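Long-range contacts in maleylacetate reductase (PDB 3W5S), which catalyses the NADH-dependent reduction of maleylacetate to 3-oxoadipate in the breakdown of gamma-resorcylate, working as a homodimer of two-domain subunits: residues 279-284 with 309-314; 285-290 with 348-353; 181-186 with 273-278; 215-220 with 300-305; 333-338 with 356-361. All blocks are in the same frame, centred on the assembly; numbering follows the deposited sequence. Where two conformers were deposited one is given.

Contact 1. Residues 279-284 with 309-314; sequences VLLPYT and TGLYDF
Pro282 lays its ring against the backbone of the helical turn at Tyr312: Pro282 CG sits 3.7 Å from Tyr312 CA, and Pro282 CB meets Tyr312 CB at 3.8 Å. Pro282 CB also comes to the edge of the Tyr312 ring, near its plane. A proline has no N-H to give to the turn before it, and helix 273-289 is kinked here, with the N of Pro282 and of Tyr283 both lacking that bond. Segments 279-284 and 309-314, on helices 273-289 and 307-318, run nearly antiparallel (157°) within the all-helical C-terminal domain of an iron-containing alcohol dehydrogenase fold, their axes 8.1 Å apart. On one flank of the proline, Leu281 has CG anti to its backbone N (chi1 -170°), which carries the branch across to Leu311; Leu281 CG lies 3.9 Å from Leu311 CD1. Met192 and Ala193 of helix 181-198 cover this leucine pair. On the other flank the two tyrosines approach obliquely, Tyr283 OH standing 3.7 Å from Tyr312 CE1. Both hydroxyls are held by the C-terminal tail, Tyr283 OH by the carbonyl of Ala368 and Tyr312 OH by that of Gly367.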
# COMPACT_ATOMS: atom_id res chain seq x y z
N VAL A 279 -21.82 -18.37 0.43
CA VAL A 279 -22.36 -19.41 1.32
C VAL A 279 -21.38 -19.79 2.42
O VAL A 279 -21.78 -19.89 3.59
CB VAL A 279 -22.72 -20.66 0.51
CG1 VAL A 279 -23.02 -21.82 1.50
CG2 VAL A 279 -23.96 -20.36 -0.34
N LEU A 280 -20.11 -19.95 2.09
CA LEU A 280 -19.16 -20.46 3.08
C LEU A 280 -18.72 -19.42 4.10
O LEU A 280 -18.39 -19.77 5.23
CB LEU A 280 -17.92 -21.02 2.39
CG LEU A 280 -18.11 -22.35 1.70
CD1 LEU A 280 -16.84 -22.70 0.94
CD2 LEU A 280 -18.42 -23.43 2.72
N LEU A 281 -18.71 -18.15 3.69
CA LEU A 281 -18.02 -17.12 4.52
C LEU A 281 -18.48 -17.03 5.98
O LEU A 281 -17.65 -16.95 6.87
CB LEU A 281 -18.07 -15.75 3.81
CG LEU A 281 -17.16 -14.70 4.49
CD1 LEU A 281 -15.68 -15.09 4.44
CD2 LEU A 281 -17.38 -13.35 3.85
N PRO A 282 -19.80 -17.09 6.26
CA PRO A 282 -20.15 -16.96 7.69
C PRO A 282 -19.59 -18.13 8.51
O PRO A 282 -19.23 -17.97 9.70
CB PRO A 282 -21.70 -16.96 7.67
CG PRO A 282 -22.02 -16.41 6.28
CD PRO A 282 -20.99 -17.06 5.38
N TYR A 283 -19.52 -19.32 7.89
CA TYR A 283 -19.07 -20.53 8.61
C TYR A 283 -17.56 -20.55 8.79
O TYR A 283 -17.06 -20.94 9.84
CB TYR A 283 -19.56 -21.82 7.92
CG TYR A 283 -21.05 -21.81 7.75
CD1 TYR A 283 -21.89 -22.10 8.83
CD2 TYR A 283 -21.63 -21.45 6.53
CE1 TYR A 283 -23.28 -22.04 8.68
CE2 TYR A 283 -23.02 -21.43 6.38
CZ TYR A 283 -23.81 -21.71 7.46
OH TYR A 283 -25.18 -21.67 7.35
N THR A 284 -16.83 -20.17 7.74
CA THR A 284 -15.38 -20.21 7.85
C THR A 284 -14.91 -19.11 8.81
O THR A 284 -14.05 -19.36 9.67
CB THR A 284 -14.73 -20.08 6.48
OG1 THR A 284 -15.25 -18.91 5.86
CG2 THR A 284 -15.04 -21.32 5.62
N THR A 309 -21.62 -14.78 12.71
CA THR A 309 -23.07 -14.58 12.71
C THR A 309 -23.44 -13.25 12.09
O THR A 309 -24.46 -13.14 11.40
CB THR A 309 -23.65 -14.70 14.12
OG1 THR A 309 -22.97 -13.81 15.03
CG2 THR A 309 -23.43 -16.11 14.60
N GLY A 310 -22.62 -12.23 12.31
CA GLY A 310 -22.89 -10.92 11.71
C GLY A 310 -22.82 -10.95 10.19
O GLY A 310 -23.63 -10.29 9.51
N LEU A 311 -21.88 -11.72 9.65
CA LEU A 311 -21.83 -11.92 8.20
C LEU A 311 -23.03 -12.68 7.68
O LEU A 311 -23.56 -12.36 6.60
CB LEU A 311 -20.52 -12.63 7.78
CG LEU A 311 -19.29 -11.73 7.79
CD1 LEU A 311 -18.04 -12.65 7.69
CD2 LEU A 311 -19.32 -10.71 6.65
N TYR A 312 -23.48 -13.67 8.45
CA TYR A 312 -24.66 -14.43 8.05
C TYR A 312 -25.87 -13.49 7.97
O TYR A 312 -26.64 -13.51 6.98
CB TYR A 312 -24.91 -15.56 9.06
CG TYR A 312 -26.06 -16.47 8.71
CD1 TYR A 312 -25.86 -17.61 7.94
CD2 TYR A 312 -27.35 -16.20 9.19
CE1 TYR A 312 -26.93 -18.48 7.65
CE2 TYR A 312 -28.42 -17.04 8.90
CZ TYR A 312 -28.20 -18.18 8.12
OH TYR A 312 -29.26 -19.02 7.83
N ASP A 313 -26.02 -12.65 8.99
CA ASP A 313 -27.14 -11.70 9.00
C ASP A 313 -27.05 -10.66 7.88
O ASP A 313 -28.06 -10.33 7.26
CB ASP A 313 -27.24 -11.02 10.36
CG ASP A 313 -27.58 -11.98 11.49
OD1 ASP A 313 -28.06 -13.11 11.23
OD2 ASP A 313 -27.39 -11.56 12.66
N PHE A 314 -25.84 -10.18 7.62
CA PHE A 314 -25.63 -9.20 6.56
C PHE A 314 -25.93 -9.83 5.18
O PHE A 314 -26.62 -9.22 4.35
CB PHE A 314 -24.19 -8.67 6.64
CG PHE A 314 -23.83 -7.75 5.52
CD1 PHE A 314 -24.38 -6.47 5.44
CD2 PHE A 314 -22.98 -8.18 4.50
CE1 PHE A 314 -24.05 -5.61 4.38
CE2 PHE A 314 -22.65 -7.34 3.46
CZ PHE A 314 -23.19 -6.06 3.39

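Contact 2. Residues 285-290 with 348-353; sequences IAYVEQ and CPRPVE
A cation-pi stack with two hydrogen bonds, partly buried, fastens the loop between helices 334-341 and 354-366 to the C-terminal end of helix 273-289, in the helical domain of this iron-containing alcohol dehydrogenase relative. Tyr287 stands at the centre. The guanidinium of Arg350 lies flat over one face of its ring, the planes only 7° apart and the centres 3.8 Å from each other, offset so that NH1 lies toward the rim near CD1. The aliphatic part joins in, with Arg350 CD over the same face in a CH-pi contact, 3.9 Å from the centroid of the Tyr287 ring. An arginine chain extended from CG to NE spans the ring in this way and brings NH1 to the backbone: Arg350 NH1 donates to Tyr287 O at 2.7 Å, the oxygen in the guanidinium plane, though the donor is tilted out of the carbonyl plane. One residue thus offers both the ring and the carbonyl that fix the arginine's rotation. Gln290 CB packs beside Arg350 NH1 on the solvent side.

Away from the stack, Val288 splits its two methyls between Pro349 and Cys348; Val288 CG1 meets Pro349 CG at 3.8 Å. Leu257, Leu360 and Arg363 also touch the tyrosine. A chi1 of -179° swings the Tyr287 ring away from its own backbone nitrogen and out to the loop, where Val352 CG1 comes within 3.6 Å of Tyr287 CE2. At the far end of the ring, Tyr287 OH donates to Pro351 O, 2.6 Å away and in the carbonyl plane.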
# COMPACT_ATOMS: atom_id res chain seq x y z
N ILE A 285 -15.51 -17.92 8.73
CA ILE A 285 -15.19 -16.87 9.71
C ILE A 285 -15.61 -17.25 11.13
O ILE A 285 -14.81 -17.07 12.05
CB ILE A 285 -15.79 -15.51 9.28
CG1 ILE A 285 -15.19 -15.07 7.94
CG2 ILE A 285 -15.57 -14.44 10.36
CD1 ILE A 285 -13.67 -14.91 7.92
N ALA A 286 -16.79 -17.84 11.32
CA ALA A 286 -17.18 -18.28 12.66
C ALA A 286 -16.19 -19.29 13.23
O ALA A 286 -15.89 -19.26 14.42
CB ALA A 286 -18.58 -18.91 12.62
N TYR A 287 -15.69 -20.19 12.38
CA TYR A 287 -14.72 -21.19 12.83
C TYR A 287 -13.43 -20.55 13.32
O TYR A 287 -12.94 -20.86 14.41
CB TYR A 287 -14.47 -22.17 11.68
CG TYR A 287 -13.49 -23.29 11.99
CD1 TYR A 287 -13.90 -24.44 12.64
CD2 TYR A 287 -12.15 -23.18 11.60
CE1 TYR A 287 -13.00 -25.46 12.91
CE2 TYR A 287 -11.26 -24.21 11.86
CZ TYR A 287 -11.69 -25.33 12.50
OH TYR A 287 -10.81 -26.37 12.78
N VAL A 288 -12.89 -19.64 12.52
CA VAL A 288 -11.64 -18.99 12.89
C VAL A 288 -11.84 -18.06 14.09
O VAL A 288 -10.95 -17.90 14.94
CB VAL A 288 -11.06 -18.25 11.67
CG1 VAL A 288 -9.82 -17.46 12.03
CG2 VAL A 288 -10.70 -19.29 10.58
N GLU A 289 -13.01 -17.42 14.15
CA GLU A 289 -13.30 -16.45 15.21
C GLU A 289 -13.27 -17.06 16.61
O GLU A 289 -13.02 -16.36 17.58
CB GLU A 289 -14.66 -15.77 14.93
CG GLU A 289 -14.99 -14.61 15.84
CD GLU A 289 -16.27 -13.89 15.41
OE1 GLU A 289 -17.13 -14.55 14.77
OE2 GLU A 289 -16.37 -12.67 15.72
N GLN A 290 -13.50 -18.36 16.70
CA GLN A 290 -13.41 -19.06 17.98
C GLN A 290 -12.01 -18.96 18.55
O GLN A 290 -11.85 -18.90 19.77
CB GLN A 290 -13.79 -20.52 17.80
CG GLN A 290 -15.25 -20.70 17.55
CD GLN A 290 -16.05 -20.63 18.84
OE1 GLN A 290 -16.93 -19.77 19.01
NE2 GLN A 290 -15.75 -21.52 19.78
N CYS A 348 -3.76 -21.53 8.48
CA CYS A 348 -4.89 -21.09 9.32
C CYS A 348 -4.45 -20.98 10.79
O CYS A 348 -3.69 -21.82 11.26
CB CYS A 348 -6.01 -22.12 9.20
SG CYS A 348 -7.60 -21.58 9.93
N PRO A 349 -4.95 -19.97 11.54
CA PRO A 349 -4.58 -19.85 12.97
C PRO A 349 -5.17 -20.96 13.84
O PRO A 349 -4.70 -21.15 14.96
CB PRO A 349 -5.10 -18.45 13.38
CG PRO A 349 -6.04 -18.06 12.33
CD PRO A 349 -5.69 -18.79 11.06
N ARG A 350 -6.15 -21.68 13.32
CA ARG A 350 -6.74 -22.85 13.97
C ARG A 350 -6.36 -24.09 13.14
O ARG A 350 -6.33 -24.00 11.89
CB ARG A 350 -8.27 -22.64 13.99
CG ARG A 350 -9.02 -23.54 14.92
CD ARG A 350 -10.40 -23.04 15.23
NE ARG A 350 -11.10 -24.13 15.86
CZ ARG A 350 -12.41 -24.23 16.05
NH1 ARG A 350 -13.24 -23.27 15.67
NH2 ARG A 350 -12.89 -25.31 16.65
N PRO A 351 -6.07 -25.24 13.78
CA PRO A 351 -5.85 -26.49 13.04
C PRO A 351 -7.09 -26.77 12.21
O PRO A 351 -8.20 -26.52 12.67
CB PRO A 351 -5.74 -27.55 14.14
CG PRO A 351 -5.19 -26.81 15.31
CD PRO A 351 -5.86 -25.44 15.23
N VAL A 352 -6.88 -27.26 11.00
CA VAL A 352 -7.98 -27.53 10.07
C VAL A 352 -7.85 -28.95 9.50
O VAL A 352 -7.58 -29.14 8.31
CB VAL A 352 -8.10 -26.42 8.96
CG1 VAL A 352 -8.67 -25.13 9.53
CG2 VAL A 352 -6.76 -26.13 8.29
N GLU A 353 -8.06 -29.94 10.37
CA GLU A 353 -7.98 -31.34 9.94
C GLU A 353 -9.32 -31.79 9.35
O GLU A 353 -10.32 -31.07 9.44
CB GLU A 353 -7.49 -32.26 11.07
CG GLU A 353 -6.02 -32.03 11.46

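Contact 3. Residues 181-186 with 273-278; sequences VGISMT and HAETHA. With SO4 (sulfate ion), chain C.
Thr186 faces helix 273-289 with both branches in use: Thr186 CG2 packs on Ala278 CB at 3.8 Å, while Thr186 OG1 lies 3.7 Å from Ala274 CB. Ile183 reaches the same alanine one turn earlier, its CD1 3.7 Å from Ala274 CB; with chi1 at -176°, CG1 trails opposite the amide nitrogen and brings that methyl across. The small alanines let Thr186 and Ala274 come within 5.2 Å, measured CA to CA. A water lies 2.8 Å from Thr186 OG1 and donates weakly to Glu275 OE2, whose chain, bent at chi2, folds back toward the threonine.

Another side of helix 273-289 turns two imidazoles to a sulfate, probably from the crystallisation liquor. His273 NE2 donates to sulfate O3 and His277 NE2 to sulfate O2, both at 2.9 Å, each ring meeting the anion edge-on. Asn190 and His263 also bond it. Relatives in this family commonly hold a metal with an aspartate and histidines; the sulfate may mark a comparable place. His258 and His259 pack round the His277 ring. Segments 181-186 and 273-278 cross at 52°, at the starts of helices 181-198 and 273-289; helix 206-228 covers Met185, and Pro321 from a loop touches Thr186.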
# COMPACT_ATOMS: atom_id res chain seq x y z
N VAL A 181 -27.98 -7.65 -10.11
CA VAL A 181 -28.00 -7.47 -8.65
C VAL A 181 -27.51 -8.70 -7.93
O VAL A 181 -26.65 -8.61 -7.05
CB VAL A 181 -29.40 -7.14 -8.15
CG1 VAL A 181 -29.45 -7.20 -6.63
CG2 VAL A 181 -29.78 -5.78 -8.62
N GLY A 182 -28.06 -9.85 -8.28
CA GLY A 182 -27.74 -11.11 -7.58
C GLY A 182 -26.24 -11.35 -7.51
O GLY A 182 -25.68 -11.54 -6.43
N ILE A 183 -25.57 -11.33 -8.66
CA ILE A 183 -24.12 -11.53 -8.72
C ILE A 183 -23.36 -10.34 -8.12
O ILE A 183 -22.25 -10.50 -7.60
CB ILE A 183 -23.63 -11.90 -10.14
CG1 ILE A 183 -22.13 -12.21 -10.19
CG2 ILE A 183 -23.97 -10.81 -11.15
CD1 ILE A 183 -21.65 -13.41 -9.32
N SER A 184 -23.95 -9.14 -8.15
CA SER A 184 -23.35 -8.03 -7.46
C SER A 184 -23.24 -8.33 -5.97
O SER A 184 -22.20 -8.01 -5.36
CB SER A 184 -24.16 -6.73 -7.66
OG SER A 184 -24.14 -6.28 -8.99
N MET A 185 -24.28 -8.94 -5.39
CA MET A 185 -24.24 -9.25 -3.95
C MET A 185 -23.24 -10.35 -3.63
O MET A 185 -22.43 -10.23 -2.68
CB MET A 185 -25.63 -9.63 -3.43
CG MET A 185 -26.71 -8.54 -3.63
SD MET A 185 -26.32 -6.95 -2.86
CE MET A 185 -25.63 -5.98 -4.21
N THR A 186 -23.25 -11.43 -4.41
CA THR A 186 -22.33 -12.54 -4.10
C THR A 186 -20.88 -12.19 -4.47
O THR A 186 -19.95 -12.53 -3.71
CB THR A 186 -22.76 -13.84 -4.76
OG1 THR A 186 -22.90 -13.62 -6.17
CG2 THR A 186 -24.08 -14.35 -4.14
N HIS A 273 -18.78 -19.66 -8.49
CA HIS A 273 -17.66 -19.26 -7.65
C HIS A 273 -18.02 -18.22 -6.58
O HIS A 273 -17.79 -18.45 -5.38
CB HIS A 273 -16.49 -18.79 -8.51
CG HIS A 273 -15.36 -18.25 -7.71
ND1 HIS A 273 -14.46 -19.05 -7.04
CD2 HIS A 273 -15.00 -16.97 -7.45
CE1 HIS A 273 -13.58 -18.29 -6.42
NE2 HIS A 273 -13.88 -17.02 -6.66
N ALA A 274 -18.55 -17.06 -6.99
CA ALA A 274 -18.91 -16.03 -5.99
C ALA A 274 -19.93 -16.56 -4.99
O ALA A 274 -19.89 -16.20 -3.81
CB ALA A 274 -19.42 -14.77 -6.68
N GLU A 275 -20.87 -17.37 -5.49
CA GLU A 275 -21.89 -17.97 -4.64
C GLU A 275 -21.28 -18.87 -3.57
O GLU A 275 -21.76 -18.90 -2.45
CB GLU A 275 -22.89 -18.75 -5.48
CG GLU A 275 -23.81 -17.84 -6.35
CD GLU A 275 -23.23 -17.45 -7.71
OE1 GLU A 275 -22.01 -17.53 -7.96
OE2 GLU A 275 -24.06 -17.11 -8.60
N THR A 276 -20.23 -19.61 -3.94
CA THR A 276 -19.55 -20.50 -2.99
C THR A 276 -18.93 -19.67 -1.87
O THR A 276 -19.08 -19.98 -0.69
CB THR A 276 -18.51 -21.33 -3.71
OG1 THR A 276 -19.15 -22.14 -4.71
CG2 THR A 276 -17.78 -22.25 -2.74
N HIS A 277 -18.26 -18.57 -2.24
CA HIS A 277 -17.80 -17.60 -1.25
C HIS A 277 -18.90 -17.12 -0.33
O HIS A 277 -18.73 -17.10 0.90
CB HIS A 277 -17.18 -16.39 -1.96
CG HIS A 277 -15.74 -16.59 -2.30
ND1 HIS A 277 -14.74 -16.27 -1.40
CD2 HIS A 277 -15.11 -17.04 -3.41
CE1 HIS A 277 -13.56 -16.56 -1.93
NE2 HIS A 277 -13.76 -17.02 -3.15
N ALA A 278 -20.01 -16.68 -0.93
CA ALA A 278 -21.10 -16.13 -0.14
C ALA A 278 -21.63 -17.12 0.87
O ALA A 278 -21.89 -16.75 2.01
CB ALA A 278 -22.24 -15.69 -1.06
S SO4 C . -10.86 -16.00 -5.26
O1 SO4 C . -9.76 -15.28 -4.58
O2 SO4 C . -11.20 -17.19 -4.51
O3 SO4 C . -12.03 -15.14 -5.35
O4 SO4 C . -10.38 -16.45 -6.55
O HOH W 1 -25.03 -14.76 -7.55

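Contact 4. Residues 215-220 with 300-305; sequences GLRAMI and AALVGG
Leu302 drives its forked end into the surface of helix 206-228, and the tight part of the contact lies around it. Leu302 CD1 comes 3.6 Å from the backbone Arg217 N and 3.7 Å from Leu216 CB, against the helix backbone itself. Ile220, one turn on in the same helix, adds its terminal methyl: Ile220 CD1 touches Leu302 CB at 3.7 Å and Val303 CG1 at 3.8 Å, so that one methyl bridges two neighbouring residues. Ile220 has CG1 anti to the carbonyl carbon (chi1 -73°), which aims CD1 at that pair. Of Val303, CG1 is the atom that meets segment 215-220. No hydrogen bond crosses between the segments.

The join links helix 206-228 to the end of helix 293-303 in the helical C-terminal domain. That helix finishes in a Schellman motif: Gly304 takes a positive phi of 69°, a value that favours glycine, and Gly305 N bonds back to Ala300 O. Met192 of helix 181-198 lies against Leu216 and Ile220, closing the inner side.

Toward solvent the packing thins. Leu302 CD2 meets just the start of the Arg217 chain, 3.9 Å from Arg217 CB, before the chain bends at chi3 and carries its guanidinium away. There it forms salt bridges with Glu214 and Glu221 of its own helix. Trimming Leu302 to an alanine would probably open a gap over the backbone of Arg217 and strip Leu216 CB of its partner methyl.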
# COMPACT_ATOMS: atom_id res chain seq x y z
N GLY A 215 -11.91 -1.61 3.33
CA GLY A 215 -12.59 -2.32 2.25
C GLY A 215 -13.89 -2.94 2.74
O GLY A 215 -14.95 -2.84 2.09
N LEU A 216 -13.84 -3.60 3.90
CA LEU A 216 -15.06 -4.17 4.48
C LEU A 216 -16.11 -3.11 4.76
O LEU A 216 -17.29 -3.30 4.49
CB LEU A 216 -14.74 -4.93 5.75
CG LEU A 216 -13.96 -6.22 5.52
CD1 LEU A 216 -13.20 -6.65 6.76
CD2 LEU A 216 -14.89 -7.34 5.09
N ARG A 217 -15.68 -1.98 5.32
CA ARG A 217 -16.59 -0.87 5.62
C ARG A 217 -17.29 -0.39 4.35
O ARG A 217 -18.50 -0.20 4.34
CB ARG A 217 -15.81 0.28 6.26
CG ARG A 217 -16.73 1.41 6.75
CD ARG A 217 -15.97 2.75 6.85
NE ARG A 217 -15.50 3.18 5.54
CZ ARG A 217 -16.27 3.67 4.57
NH1 ARG A 217 -17.58 3.83 4.75
NH2 ARG A 217 -15.72 4.00 3.40
N ALA A 218 -16.51 -0.21 3.28
CA ALA A 218 -17.08 0.24 2.01
C ALA A 218 -18.10 -0.77 1.46
O ALA A 218 -19.15 -0.38 0.98
CB ALA A 218 -15.94 0.45 1.01
N MET A 219 -17.77 -2.07 1.55
CA MET A 219 -18.70 -3.06 0.99
C MET A 219 -19.99 -3.13 1.79
O MET A 219 -21.08 -3.25 1.21
CB MET A 219 -18.09 -4.46 0.95
CG MET A 219 -16.83 -4.60 0.09
SD MET A 219 -16.85 -3.78 -1.53
CE MET A 219 -18.00 -4.83 -2.38
N ILE A 220 -19.87 -3.03 3.11
CA ILE A 220 -21.04 -3.10 3.97
C ILE A 220 -21.95 -1.88 3.77
O ILE A 220 -23.19 -2.00 3.81
CB ILE A 220 -20.59 -3.26 5.45
CG1 ILE A 220 -20.08 -4.68 5.65
CG2 ILE A 220 -21.74 -2.95 6.43
CD1 ILE A 220 -19.15 -4.86 6.90
N ALA A 300 -16.21 -7.71 13.23
CA ALA A 300 -17.34 -7.83 14.15
C ALA A 300 -17.97 -6.43 14.38
O ALA A 300 -19.20 -6.30 14.32
CB ALA A 300 -16.88 -8.43 15.45
N ALA A 301 -17.13 -5.41 14.57
CA ALA A 301 -17.64 -4.03 14.76
C ALA A 301 -18.46 -3.57 13.57
O ALA A 301 -19.54 -2.98 13.74
CB ALA A 301 -16.49 -3.05 15.03
N LEU A 302 -17.97 -3.85 12.37
CA LEU A 302 -18.64 -3.33 11.17
C LEU A 302 -19.95 -4.02 10.89
O LEU A 302 -20.81 -3.41 10.25
CB LEU A 302 -17.73 -3.43 9.95
CG LEU A 302 -16.46 -2.59 9.95
CD1 LEU A 302 -15.55 -3.03 8.80
CD2 LEU A 302 -16.83 -1.13 9.80
N VAL A 303 -20.09 -5.29 11.29
CA VAL A 303 -21.36 -5.98 11.09
C VAL A 303 -22.29 -5.88 12.31
O VAL A 303 -23.39 -6.41 12.28
CB VAL A 303 -21.20 -7.47 10.63
CG1 VAL A 303 -20.60 -7.54 9.20
CG2 VAL A 303 -20.36 -8.30 11.62
N GLY A 304 -21.83 -5.21 13.36
CA GLY A 304 -22.66 -4.93 14.54
C GLY A 304 -22.99 -6.17 15.33
O GLY A 304 -24.03 -6.24 15.99
N GLY A 305 -22.10 -7.17 15.27
CA GLY A 305 -22.32 -8.43 15.97
C GLY A 305 -21.03 -9.21 16.01
O GLY A 305 -19.96 -8.65 15.79

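Contact 5. Residues 333-338 with 356-361; sequences DLDAMA and AIRALL
The guanidinium of Arg358 has Leu334 on one face, with Leu334 CB 3.4 Å above its plane and over its centre, and Asp335 at its edge. Leu334 CD1 spreads further over that group, 3.3 Å from Arg358 NH1. In the guanidinium plane, Arg358 NE donates to Asp335 OD1 at 2.8 Å, making a salt bridge. The carboxylate is turned 55° from the guanidinium and meets the nitrogen on its anti side, with that nitrogen tilted out of the carboxylate plane. Arg358 reaches this position by setting off opposite its amide nitrogen (chi1 176°) and bending at chi2; its NH1 bonds also to Gln362 on its own helix.

Beneath the charged pair, the short helical segments 334-338 and 356-361 cross at 133°, axes 8.8 Å apart; they belong to helices 334-341 and 354-366 of the helical C-terminal domain. Ala338 lies where they come close, its CB 3.7 Å from Arg358 CB, while Ile357 CG2 packs on Ala338 CA at 3.8 Å. Leu361 CD1 lies against Met337 CB and Ala338 N, 4.0 and 3.8 Å away. A methionine in place of Arg358 would probably leave Asp335 without its charged mate and Leu334 without the flat group it covers. Leu265 and Leu269 of helix 257-269 touch the Met337 side chain.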
# COMPACT_ATOMS: atom_id res chain seq x y z
N ASP A 333 -21.15 -35.72 -1.31
CA ASP A 333 -19.98 -35.00 -1.86
C ASP A 333 -19.01 -34.57 -0.74
O ASP A 333 -17.84 -34.31 -0.99
CB ASP A 333 -20.42 -33.69 -2.58
CG ASP A 333 -21.12 -33.90 -3.92
OD1 ASP A 333 -20.79 -34.87 -4.65
OD2 ASP A 333 -21.98 -33.04 -4.30
N LEU A 334 -19.51 -34.44 0.48
CA LEU A 334 -18.80 -33.65 1.50
C LEU A 334 -17.56 -34.36 2.07
O LEU A 334 -16.58 -33.68 2.38
CB LEU A 334 -19.73 -33.22 2.62
CG LEU A 334 -20.96 -32.37 2.25
CD1 LEU A 334 -21.76 -32.02 3.50
CD2 LEU A 334 -20.57 -31.11 1.49
N ASP A 335 -17.62 -35.68 2.20
CA ASP A 335 -16.47 -36.47 2.65
C ASP A 335 -15.26 -36.23 1.74
O ASP A 335 -14.18 -35.88 2.22
CB ASP A 335 -16.79 -37.97 2.69
CG ASP A 335 -17.61 -38.39 3.90
OD1 ASP A 335 -17.82 -37.57 4.82
OD2 ASP A 335 -18.04 -39.57 3.94
N ALA A 336 -15.48 -36.39 0.44
CA ALA A 336 -14.44 -36.23 -0.57
C ALA A 336 -13.88 -34.81 -0.58
O ALA A 336 -12.68 -34.61 -0.71
CB ALA A 336 -14.96 -36.57 -1.96
N MET A 337 -14.78 -33.83 -0.45
CA MET A 337 -14.37 -32.44 -0.38
C MET A 337 -13.56 -32.10 0.87
O MET A 337 -12.54 -31.41 0.77
CB MET A 337 -15.57 -31.50 -0.56
CG MET A 337 -16.25 -31.61 -1.93
SD MET A 337 -15.16 -31.15 -3.30
CE MET A 337 -14.73 -32.79 -3.91
N ALA A 338 -13.98 -32.62 2.02
CA ALA A 338 -13.21 -32.45 3.26
C ALA A 338 -11.81 -33.08 3.12
O ALA A 338 -10.85 -32.48 3.56
CB ALA A 338 -13.96 -33.06 4.44
N ALA A 356 -12.80 -31.65 11.31
CA ALA A 356 -13.27 -30.29 11.46
C ALA A 356 -13.82 -29.70 10.16
O ALA A 356 -14.87 -29.06 10.16
CB ALA A 356 -12.16 -29.41 12.02
N ILE A 357 -13.12 -29.93 9.04
CA ILE A 357 -13.56 -29.38 7.76
C ILE A 357 -14.88 -30.03 7.37
O ILE A 357 -15.81 -29.34 6.94
CB ILE A 357 -12.51 -29.59 6.64
CG1 ILE A 357 -11.25 -28.76 6.94
CG2 ILE A 357 -13.11 -29.23 5.26
CD1 ILE A 357 -10.10 -28.97 5.92
N ARG A 358 -14.99 -31.34 7.56
CA ARG A 358 -16.23 -32.04 7.22
C ARG A 358 -17.42 -31.46 8.01
O ARG A 358 -18.49 -31.24 7.43
CB ARG A 358 -16.09 -33.56 7.44
CG ARG A 358 -17.38 -34.35 7.20
CD ARG A 358 -17.82 -34.27 5.75
NE ARG A 358 -18.98 -35.14 5.50
CZ ARG A 358 -20.24 -34.77 5.69
NH1 ARG A 358 -20.54 -33.54 6.12
NH2 ARG A 358 -21.22 -35.63 5.44
N ALA A 359 -17.23 -31.20 9.30
CA ALA A 359 -18.30 -30.64 10.13
C ALA A 359 -18.68 -29.25 9.67
O ALA A 359 -19.85 -28.90 9.65
CB ALA A 359 -17.87 -30.61 11.58
N LEU A 360 -17.68 -28.45 9.32
CA LEU A 360 -17.94 -27.11 8.81
C LEU A 360 -18.75 -27.16 7.51
O LEU A 360 -19.73 -26.42 7.34
CB LEU A 360 -16.62 -26.34 8.62
CG LEU A 360 -16.65 -24.85 8.30
CD1 LEU A 360 -15.27 -24.25 8.60
CD2 LEU A 360 -17.03 -24.64 6.83
N LEU A 361 -18.32 -28.04 6.61
CA LEU A 361 -19.04 -28.21 5.35
C LEU A 361 -20.47 -28.69 5.59
O LEU A 361 -21.38 -28.29 4.87
CB LEU A 361 -18.29 -29.16 4.40
CG LEU A 361 -16.96 -28.64 3.82
CD1 LEU A 361 -16.35 -29.77 2.94
CD2 LEU A 361 -17.14 -27.37 3.00

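All five contacts lie in the helical C-terminal domain, and helix 273-289 serves three of them: contact 3 at its start, contact 1 in its middle and contact 2 at its end. Contacts 1 and 2 have centres 14 Å apart and touch through Leu311 and Ile285. Contact 4 touches contact 1 where Phe314 meets Ile220, while contact 5 reaches contacts 1 and 2 through Leu360. Contacts 4 and 5 lie furthest apart, with centres about 28 Å from each other. Along the chain contact 3 closes before contact 1 opens, whereas contacts 1, 2 and 4 interleave. Contacts 1, 2 and 3 tie distant parts of the chain to helix 273-289, while contacts 4 and 5 join further helices beside them.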